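Cellulose-binding protein (PDB 2YHG) is of uncertain function, but its modelled part, with a nucleoside hydrolase-like domain, may hydrolyse glycosidic bonds in carbohydrate metabolism, within a longer cellulose-binding protein. Local coordinates at residues 47-52 and 243-248; 147-152 and 249-254; 201-206 and 260-265. One frame throughout, in Å; residues are numbered along the deposited sequence.

Overall arrangement
The three contacts form a row through the nucleoside hydrolase-like domain. Contacts 1 and 2 have centres about 8 Å apart, contacts 2 and 3 about 11 Å, and contacts 1 and 3 about 19 Å, with contact 2 in the middle. Their first segments come from helix 42-52, strand 146-150 and strand 203-207; their second segments follow in the same order along 243-265, so all three cross in sequence. Contacts 2 and 3 reach the same parallel sheet, with strand 180-185 between their two strands. The later stretch of chain thus runs past helix and sheet alike, and contacts 1 and 2 each supply a ligand to one calcium ion.

Contact 1 of 3, residues 47-52 and 243-248; sequences LVRQLV and GDTPAF. With CA (calcium ion), chain B.
Phe-248 packs against Gln-50, which lays its CB methylene over the ring face and its amide alongside; in segments 47-52 and 243-248 their CA atoms are the nearest pair, 7.2 Å apart. Gln-50 CB lies 3.7 Å from the centroid of the Phe-248 ring and only 11° off the ring normal, a CH-pi contact over the centre of one face. The opposite face receives the backbone oxygen Thr-245 O, displaced toward the rim, so the ring is sandwiched between the other helix and its own turn. With Phe-248 CG lodged between the backbone N and the carbonyl carbon (chi1 57°), the ring is placed against Gln-50. The Gln-50 chain, bent at chi2 (67°), runs past the ring the opposite way and brings OE1 to 3.2 Å from Phe-248 CB, a close van der Waals approach. The hydrogen bond of that oxygen goes instead to His-33 NE2.

The aliphatic part of Arg-49 adds van der Waals contact, its CD standing 3.9 Å from Phe-248 CE2 and 3.8 Å from Thr-245 CG2; the side chain crosses both partners at about a right angle.

The polar links run through Glu-242: its OE1 meets Arg-49 NE in a salt bridge and Thr-245 OG1 in a hydrogen bond.

Asp-244 OD2 binds the calcium ion at 2.5 Å, alongside Asp-43, Asp-36 and the carbonyl of Trp-151, much as in nucleoside hydrolases. Because Asp-43 belongs to helix 42-52, both sides of this contact lead to the metal, and the buried charge of Arg-49 is probably balanced by Glu-242.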
loop_
_atom_site.group_PDB
_atom_site.type_symbol
_atom_site.label_atom_id
_atom_site.label_comp_id
_atom_site.label_asym_id
_atom_site.label_seq_id
_atom_site.Cartn_x
_atom_site.Cartn_y
_atom_site.Cartn_z
ATOM N N LEU A 47 -7.444 8.431 -4.677
ATOM C CA LEU A 47 -6.364 9.370 -4.901
ATOM C C LEU A 47 -6.337 10.444 -3.815
ATOM O O LEU A 47 -5.253 10.827 -3.373
ATOM C CB LEU A 47 -6.436 9.961 -6.291
ATOM C CG LEU A 47 -5.276 10.915 -6.620
ATOM C CD1 LEU A 47 -3.915 10.244 -6.455
ATOM C CD2 LEU A 47 -5.450 11.497 -8.029
ATOM N N VAL A 48 -7.499 10.922 -3.373
ATOM C CA VAL A 48 -7.510 11.901 -2.287
ATOM C C VAL A 48 -6.840 11.331 -1.037
ATOM O O VAL A 48 -6.001 11.999 -0.424
ATOM C CB VAL A 48 -8.947 12.376 -2.007
ATOM C CG1 VAL A 48 -8.982 13.195 -0.697
ATOM C CG2 VAL A 48 -9.479 13.212 -3.189
ATOM N N ARG A 49 -7.199 10.110 -0.653
ATOM C CA ARG A 49 -6.561 9.515 0.520
ATOM C C ARG A 49 -5.058 9.359 0.312
ATOM O O ARG A 49 -4.253 9.705 1.190
ATOM C CB ARG A 49 -7.177 8.175 0.899
ATOM C CG ARG A 49 -6.600 7.659 2.213
ATOM C CD ARG A 49 -6.883 6.209 2.501
ATOM N NE ARG A 49 -8.326 5.914 2.539
ATOM C CZ ARG A 49 -9.064 5.710 3.617
ATOM N NH1 ARG A 49 -8.536 5.608 4.822
ATOM N NH2 ARG A 49 -10.365 5.535 3.463
ATOM N N GLN A 50 -4.649 8.875 -0.859
ATOM C CA GLN A 50 -3.221 8.711 -1.111
ATOM C C GLN A 50 -2.520 10.069 -0.965
ATOM O O GLN A 50 -1.397 10.139 -0.422
ATOM C CB GLN A 50 -2.966 8.115 -2.482
ATOM C CG GLN A 50 -1.521 8.119 -2.960
ATOM C CD GLN A 50 -0.575 7.227 -2.175
ATOM O OE1 GLN A 50 -0.236 6.132 -2.637
ATOM N NE2 GLN A 50 -0.137 7.679 -1.012
ATOM N N LEU A 51 -3.111 11.130 -1.461
ATOM C CA LEU A 51 -2.446 12.434 -1.398
ATOM C C LEU A 51 -2.245 12.932 0.022
ATOM O O LEU A 51 -1.181 13.457 0.329
ATOM C CB LEU A 51 -3.154 13.442 -2.280
ATOM C CG LEU A 51 -3.029 13.156 -3.784
ATOM C CD1 LEU A 51 -3.949 14.121 -4.518
ATOM C CD2 LEU A 51 -1.630 13.285 -4.260
ATOM N N VAL A 52 -3.227 12.771 0.889
ATOM C CA VAL A 52 -3.045 13.231 2.276
ATOM C C VAL A 52 -2.172 12.284 3.091
ATOM O O VAL A 52 -1.752 12.636 4.190
ATOM C CB VAL A 52 -4.371 13.565 2.990
ATOM C CG1 VAL A 52 -5.136 14.647 2.246
ATOM C CG2 VAL A 52 -5.223 12.321 3.255
ATOM N N GLY A 243 -12.382 0.916 -3.415
ATOM C CA GLY A 243 -11.990 -0.458 -3.654
ATOM C C GLY A 243 -10.505 -0.629 -3.982
ATOM O O GLY A 243 -9.952 -1.698 -3.725
ATOM N N ASP A 244 -9.883 0.408 -4.551
ATOM C CA ASP A 244 -8.489 0.324 -4.953
ATOM C C ASP A 244 -7.516 0.723 -3.856
ATOM O O ASP A 244 -6.307 0.524 -4.008
ATOM C CB ASP A 244 -8.251 1.203 -6.148
ATOM C CG ASP A 244 -9.108 0.819 -7.313
ATOM O OD1 ASP A 244 -9.096 -0.390 -7.617
ATOM O OD2 ASP A 244 -9.823 1.670 -7.884
ATOM N N THR A 245 -7.996 1.300 -2.769
ATOM C CA THR A 245 -7.098 1.839 -1.737
ATOM C C THR A 245 -6.146 0.822 -1.099
ATOM O O THR A 245 -5.033 1.222 -0.780
ATOM C CB THR A 245 -7.930 2.630 -0.727
ATOM O OG1 THR A 245 -8.285 3.840 -1.399
ATOM C CG2 THR A 245 -7.231 2.891 0.587
ATOM N N PRO A 246 -6.497 -0.459 -1.003
ATOM C CA PRO A 246 -5.501 -1.424 -0.489
ATOM C C PRO A 246 -4.183 -1.400 -1.272
ATOM O O PRO A 246 -3.136 -1.769 -0.702
ATOM C CB PRO A 246 -6.229 -2.740 -0.546
ATOM C CG PRO A 246 -7.666 -2.320 -0.274
ATOM C CD PRO A 246 -7.829 -1.082 -1.128
ATOM N N ALA A 247 -4.232 -1.028 -2.549
ATOM C CA ALA A 247 -3.049 -0.987 -3.397
ATOM C C ALA A 247 -2.030 0.070 -2.987
ATOM O O ALA A 247 -0.885 0.008 -3.459
ATOM C CB ALA A 247 -3.459 -0.802 -4.842
ATOM N N PHE A 248 -2.379 1.025 -2.146
ATOM C CA PHE A 248 -1.352 1.800 -1.453
ATOM C C PHE A 248 -1.318 1.588 0.039
ATOM O O PHE A 248 -0.254 1.785 0.633
ATOM C CB PHE A 248 -1.361 3.317 -1.773
ATOM C CG PHE A 248 -2.644 4.005 -1.496
ATOM C CD1 PHE A 248 -3.650 4.035 -2.453
ATOM C CD2 PHE A 248 -2.841 4.721 -0.315
ATOM C CE1 PHE A 248 -4.832 4.710 -2.219
ATOM C CE2 PHE A 248 -4.045 5.344 -0.060
ATOM C CZ PHE A 248 -5.028 5.357 -1.038
HETATM CA CA CA B . -10.525 1.598 -10.323
HETATM O O HOH W 1 -12.846 1.061 -9.348
HETATM O O HOH W 2 -11.965 0.285 -11.866
#

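Contact 2 of 3, residues 147-152 and 249-254. With CA (calcium ion), chain B.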
loop_
_atom_site.group_PDB
_atom_site.type_symbol
_atom_site.label_atom_id
_atom_site.label_comp_id
_atom_site.label_asym_id
_atom_site.label_seq_id
_atom_site.Cartn_x
_atom_site.Cartn_y
_atom_site.Cartn_z
ATOM N N TRP A 147 6.927 -0.338 -6.716
ATOM C CA TRP A 147 5.608 -0.894 -6.900
ATOM C C TRP A 147 4.904 -0.158 -8.010
ATOM O O TRP A 147 4.907 1.074 -8.059
ATOM C CB TRP A 147 4.774 -0.770 -5.642
ATOM C CG TRP A 147 5.227 -1.682 -4.575
ATOM C CD1 TRP A 147 6.296 -1.503 -3.730
ATOM C CD2 TRP A 147 4.729 -2.991 -4.308
ATOM N NE1 TRP A 147 6.496 -2.625 -2.983
ATOM C CE2 TRP A 147 5.553 -3.555 -3.309
ATOM C CE3 TRP A 147 3.688 -3.758 -4.835
ATOM C CZ2 TRP A 147 5.361 -4.851 -2.850
ATOM C CZ3 TRP A 147 3.482 -5.026 -4.359
ATOM C CH2 TRP A 147 4.336 -5.571 -3.373
ATOM N N ALA A 148 4.257 -0.919 -8.886
ATOM C CA ALA A 148 3.308 -0.367 -9.849
ATOM C C ALA A 148 1.972 -1.029 -9.600
ATOM O O ALA A 148 1.908 -2.242 -9.453
ATOM C CB ALA A 148 3.784 -0.535 -11.291
ATOM N N THR A 149 0.909 -0.240 -9.548
ATOM C CA THR A 149 -0.377 -0.751 -9.154
ATOM C C THR A 149 -1.389 -0.639 -10.281
ATOM O O THR A 149 -1.290 0.217 -11.180
ATOM C CB THR A 149 -0.896 -0.085 -7.898
ATOM O OG1 THR A 149 -1.338 1.225 -8.257
ATOM C CG2 THR A 149 0.178 -0.030 -6.799
ATOM N N CYS A 150 -2.406 -1.483 -10.201
ATOM C CA CYS A 150 -3.517 -1.510 -11.146
ATOM C C CYS A 150 -4.812 -1.219 -10.402
ATOM O O CYS A 150 -5.423 -2.107 -9.800
ATOM C CB CYS A 150 -3.614 -2.875 -11.845
ATOM S SG CYS A 150 -1.985 -3.547 -12.216
ATOM N N TRP A 151 -5.227 0.047 -10.408
ATOM C CA TRP A 151 -6.542 0.410 -9.913
ATOM C C TRP A 151 -7.615 0.121 -10.955
ATOM O O TRP A 151 -8.797 -0.039 -10.608
ATOM C CB TRP A 151 -6.614 1.873 -9.479
ATOM C CG TRP A 151 -5.686 2.319 -8.394
ATOM C CD1 TRP A 151 -4.585 1.669 -7.900
ATOM C CD2 TRP A 151 -5.729 3.584 -7.758
ATOM N NE1 TRP A 151 -3.961 2.456 -6.948
ATOM C CE2 TRP A 151 -4.633 3.659 -6.875
ATOM C CE3 TRP A 151 -6.603 4.673 -7.855
ATOM C CZ2 TRP A 151 -4.363 4.799 -6.126
ATOM C CZ3 TRP A 151 -6.324 5.817 -7.128
ATOM C CH2 TRP A 151 -5.224 5.874 -6.264
ATOM N N GLY A 152 -7.211 0.106 -12.217
ATOM C CA GLY A 152 -7.964 -0.464 -13.325
ATOM C C GLY A 152 -7.160 -1.659 -13.835
ATOM O O GLY A 152 -6.774 -2.534 -13.067
ATOM N N LEU A 249 -2.381 1.142 0.683
ATOM C CA LEU A 249 -2.272 0.870 2.111
ATOM C C LEU A 249 -1.262 -0.244 2.362
ATOM O O LEU A 249 -0.659 -0.285 3.450
ATOM C CB LEU A 249 -3.621 0.497 2.734
ATOM C CG LEU A 249 -4.706 1.556 2.648
ATOM C CD1 LEU A 249 -5.912 1.077 3.473
ATOM C CD2 LEU A 249 -4.200 2.918 3.118
ATOM N N HIS A 250 -1.047 -1.138 1.411
ATOM C CA HIS A 250 -0.041 -2.200 1.537
ATOM C C HIS A 250 1.329 -1.615 1.905
ATOM O O HIS A 250 2.079 -2.275 2.643
ATOM C CB HIS A 250 0.003 -2.944 0.199
ATOM C CG HIS A 250 0.843 -4.169 0.230
ATOM N ND1 HIS A 250 0.685 -5.143 1.177
ATOM C CD2 HIS A 250 1.833 -4.559 -0.613
ATOM C CE1 HIS A 250 1.587 -6.074 0.931
ATOM N NE2 HIS A 250 2.288 -5.764 -0.156
ATOM N N MET A 251 1.654 -0.439 1.385
ATOM C CA MET A 251 2.937 0.199 1.536
ATOM C C MET A 251 2.928 1.369 2.519
ATOM O O MET A 251 3.888 2.135 2.558
ATOM C CB MET A 251 3.502 0.639 0.186
ATOM C CG MET A 251 3.382 -0.393 -0.925
ATOM S SD MET A 251 1.809 -0.107 -1.822
ATOM C CE MET A 251 1.884 -1.284 -3.136
ATOM N N ALA A 252 1.880 1.522 3.309
ATOM C CA ALA A 252 1.703 2.687 4.153
ATOM C C ALA A 252 2.572 2.682 5.399
ATOM O O ALA A 252 2.702 3.740 6.022
ATOM C CB ALA A 252 0.251 2.811 4.560
ATOM N N ASN A 253 3.014 1.507 5.864
ATOM C CA ASN A 253 3.535 1.352 7.194
ATOM C C ASN A 253 4.786 0.497 7.220
ATOM O O ASN A 253 4.745 -0.693 7.542
ATOM C CB ASN A 253 2.506 0.688 8.108
ATOM C CG ASN A 253 1.243 1.466 8.244
ATOM O OD1 ASN A 253 1.202 2.496 8.905
ATOM N ND2 ASN A 253 0.166 0.946 7.690
ATOM N N PRO A 254 5.961 1.085 6.918
ATOM C CA PRO A 254 7.175 0.279 6.898
ATOM C C PRO A 254 7.493 -0.427 8.209
ATOM O O PRO A 254 8.099 -1.490 8.193
ATOM C CB PRO A 254 8.266 1.282 6.495
ATOM C CG PRO A 254 7.517 2.383 5.761
ATOM C CD PRO A 254 6.192 2.454 6.432
HETATM CA CA CA B . -10.525 1.598 -10.323
HETATM O O HOH W 1 -12.846 1.061 -9.348
HETATM O O HOH W 2 -11.965 0.285 -11.866
#
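Trp-147 and Met-251 hold the nearest CA atoms, 8.9 Å apart, where strand 146-150 faces a type I beta turn running from Leu-249 to Ala-252 and no backbone hydrogen bond joins the two segments. The gap is filled by side chains, and the Trp-147 indole takes two neighbours on the same face. Met-251 occupies the part nearer the backbone: its CG lies 4.2 Å from the centroid of the Trp-147 five-membered ring and 8° off the normal, a CH-pi contact. The methionine chain is bent at chi2 (92°), which carries its methyl back across the indole, with Met-251 CE 3.5 Å from Trp-147 CE3. Met-251 SD stands farther off, 4.9 Å from the centroid of the same five-membered ring, as a Met-aromatic contact above the face. The methyl also touches Thr-149 CG2, two residues along the strand.

Strand 146-150 is an inner strand of the six-stranded parallel sheet, whose 3-2-1-4-5-6 order is that of a Rossmann-like fold. It sits between strands 30-35 and 180-185, and just past its end Trp-151 O binds the calcium ion at 2.4 Å.

Over the six-membered ring of Trp-147 comes His-250, edge first. The ring centroids of Trp-147 and His-250 are 5.2 Å apart with planes at 80°, an offset edge-to-face pair, and Trp-147 CH2 lies 3.8 Å from His-250 NE2. That nitrogen is hydrogen-bonded to Pro-259 O, a bond that should help fix the imidazole's rotation. On the strand, the hydroxyl of Thr-149 has its own partner outside the contact, OG1 being hydrogen-bonded to His-33 ND1.

Contact 3 of 3, residues 201-206 and 260-265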
loop_
_atom_site.group_PDB
_atom_site.type_symbol
_atom_site.label_atom_id
_atom_site.label_comp_id
_atom_site.label_asym_id
_atom_site.label_seq_id
_atom_site.Cartn_x
_atom_site.Cartn_y
_atom_site.Cartn_z
ATOM N N ASN A 201 8.786 -14.744 -12.150
ATOM C CA ASN A 201 9.596 -14.197 -11.068
ATOM C C ASN A 201 9.188 -12.812 -10.625
ATOM O O ASN A 201 9.746 -12.285 -9.668
ATOM C CB ASN A 201 11.087 -14.172 -11.423
ATOM C CG ASN A 201 11.667 -15.552 -11.675
ATOM O OD1 ASN A 201 11.204 -16.555 -10.931
ATOM N ND2 ASN A 201 12.545 -15.698 -12.531
ATOM N N LEU A 202 8.227 -12.198 -11.287
ATOM C CA LEU A 202 7.684 -10.923 -10.864
ATOM C C LEU A 202 6.778 -11.118 -9.662
ATOM O O LEU A 202 5.825 -11.890 -9.742
ATOM C CB LEU A 202 6.897 -10.316 -12.019
ATOM C CG LEU A 202 6.168 -9.012 -11.775
ATOM C CD1 LEU A 202 7.108 -7.893 -11.351
ATOM C CD2 LEU A 202 5.375 -8.646 -13.002
ATOM N N ILE A 203 7.020 -10.421 -8.553
ATOM C CA ILE A 203 6.106 -10.446 -7.424
ATOM C C ILE A 203 4.815 -9.768 -7.855
ATOM O O ILE A 203 4.815 -8.611 -8.236
ATOM C CB ILE A 203 6.720 -9.733 -6.194
ATOM C CG1 ILE A 203 7.946 -10.511 -5.706
ATOM C CG2 ILE A 203 5.680 -9.585 -5.096
ATOM C CD1 ILE A 203 8.763 -9.761 -4.666
ATOM N N TYR A 204 3.720 -10.512 -7.806
ATOM C CA TYR A 204 2.440 -10.094 -8.396
ATOM C C TYR A 204 1.319 -10.502 -7.442
ATOM O O TYR A 204 1.141 -11.685 -7.172
ATOM C CB TYR A 204 2.244 -10.747 -9.774
ATOM C CG TYR A 204 1.079 -10.227 -10.541
ATOM C CD1 TYR A 204 -0.223 -10.458 -10.127
ATOM C CD2 TYR A 204 1.264 -9.498 -11.694
ATOM C CE1 TYR A 204 -1.295 -9.931 -10.825
ATOM C CE2 TYR A 204 0.201 -8.963 -12.387
ATOM C CZ TYR A 204 -1.078 -9.178 -11.960
ATOM O OH TYR A 204 -2.115 -8.648 -12.688
ATOM N N ILE A 205 0.606 -9.506 -6.945
ATOM C CA ILE A 205 -0.577 -9.683 -6.118
ATOM C C ILE A 205 -1.812 -9.333 -6.917
ATOM O O ILE A 205 -1.861 -8.263 -7.532
ATOM C CB ILE A 205 -0.514 -8.718 -4.887
ATOM C CG1 ILE A 205 0.638 -9.081 -3.959
ATOM C CG2 ILE A 205 -1.859 -8.686 -4.167
ATOM C CD1 ILE A 205 0.958 -8.012 -2.952
ATOM N N ARG A 206 -2.812 -10.218 -6.948
ATOM C CA ARG A 206 -4.162 -9.887 -7.408
ATOM C C ARG A 206 -5.064 -9.947 -6.186
ATOM O O ARG A 206 -5.464 -11.032 -5.756
ATOM C CB ARG A 206 -4.657 -10.777 -8.550
ATOM C CG ARG A 206 -6.048 -10.458 -9.027
ATOM C CD ARG A 206 -6.467 -11.175 -10.305
ATOM N NE ARG A 206 -5.838 -10.573 -11.467
ATOM C CZ ARG A 206 -6.009 -10.991 -12.718
ATOM N NH1 ARG A 206 -6.614 -12.140 -12.974
ATOM N NH2 ARG A 206 -5.565 -10.254 -13.733
ATOM N N SER A 260 7.111 -6.273 0.230
ATOM C CA SER A 260 7.682 -7.275 -0.652
ATOM C C SER A 260 7.642 -8.666 -0.008
ATOM O O SER A 260 7.874 -9.660 -0.717
ATOM C CB SER A 260 9.116 -6.942 -1.040
ATOM O OG SER A 260 9.159 -5.758 -1.816
ATOM N N VAL A 261 7.369 -8.749 1.287
ATOM C CA VAL A 261 7.189 -10.028 1.985
ATOM C C VAL A 261 5.676 -10.127 2.160
ATOM O O VAL A 261 5.103 -9.687 3.153
ATOM C CB VAL A 261 7.940 -10.090 3.314
ATOM C CG1 VAL A 261 7.754 -11.477 3.920
ATOM C CG2 VAL A 261 9.435 -9.754 3.069
ATOM N N VAL A 262 5.026 -10.657 1.129
ATOM C CA VAL A 262 3.574 -10.477 0.993
ATOM C C VAL A 262 2.788 -11.278 2.011
ATOM O O VAL A 262 1.598 -11.002 2.225
ATOM C CB VAL A 262 3.118 -10.744 -0.454
ATOM C CG1 VAL A 262 3.919 -9.839 -1.430
ATOM C CG2 VAL A 262 3.228 -12.231 -0.825
ATOM N N SER A 263 3.403 -12.257 2.651
ATOM C CA SER A 263 2.761 -13.006 3.724
ATOM C C SER A 263 2.696 -12.256 5.049
ATOM O O SER A 263 2.056 -12.767 5.977
ATOM C CB SER A 263 3.527 -14.284 3.953
ATOM O OG SER A 263 4.861 -13.956 4.334
ATOM N N MET A 264 3.304 -11.086 5.193
ATOM C CA MET A 264 3.373 -10.465 6.511
ATOM C C MET A 264 2.032 -10.011 7.041
ATOM O O MET A 264 1.818 -10.008 8.260
ATOM C CB MET A 264 4.347 -9.287 6.555
ATOM C CG MET A 264 5.802 -9.712 6.618
ATOM S SD MET A 264 6.807 -8.344 7.241
ATOM C CE MET A 264 8.442 -9.052 7.171
ATOM N N GLY A 265 1.167 -9.503 6.178
ATOM C CA GLY A 265 -0.048 -8.841 6.629
ATOM C C GLY A 265 0.190 -7.385 6.978
ATOM O O GLY A 265 1.291 -6.978 7.357
#
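Val-261 O accepts a hydrogen bond from Met-264 N at 3.1 Å, closing the type I beta turn that presents Val-262 to Ile-203 and Ile-205. No hydrogen bond passes between the segments; the evidence for the contact is methyl against methyl. One branch of the valine does the touching: Val-262 CG1 lies 3.8 Å from Ile-205 CD1 and 4.1 Å from Ile-203 CG2, and so bridges two isoleucines on the same side of the strand. Each isoleucine offers a different branch. Ile-205 reaches with the end of its long arm, which is extended at chi2 (166°), whereas Ile-203 meets the valine with its short branch. The long arm of Ile-203 ends elsewhere, with CD1 4.0 Å from Ser-260 O, a van der Waals approach to a carbonyl oxygen. The hydroxyl of Ser-260 turns to another partner, its OG being hydrogen-bonded to Arg-181 NE. The pairs with nearest CA atoms, Ile-203 with Ser-260 at 7.6 Å and Ile-205 with Val-262 at 8.3 Å, show loop and strand keeping a similar spacing over this length.

Strand 203-207 is the last of the parallel sheet, bonded on one side to strand 180-185, while Tyr-204 and Arg-206 share backbone hydrogen bonds with Tyr-297 of strand 295-298. Phe-271 touches both Ile-205 and Val-262, and the loop 260-265 thus packs on the sheet near strands 180-185 and 295-298.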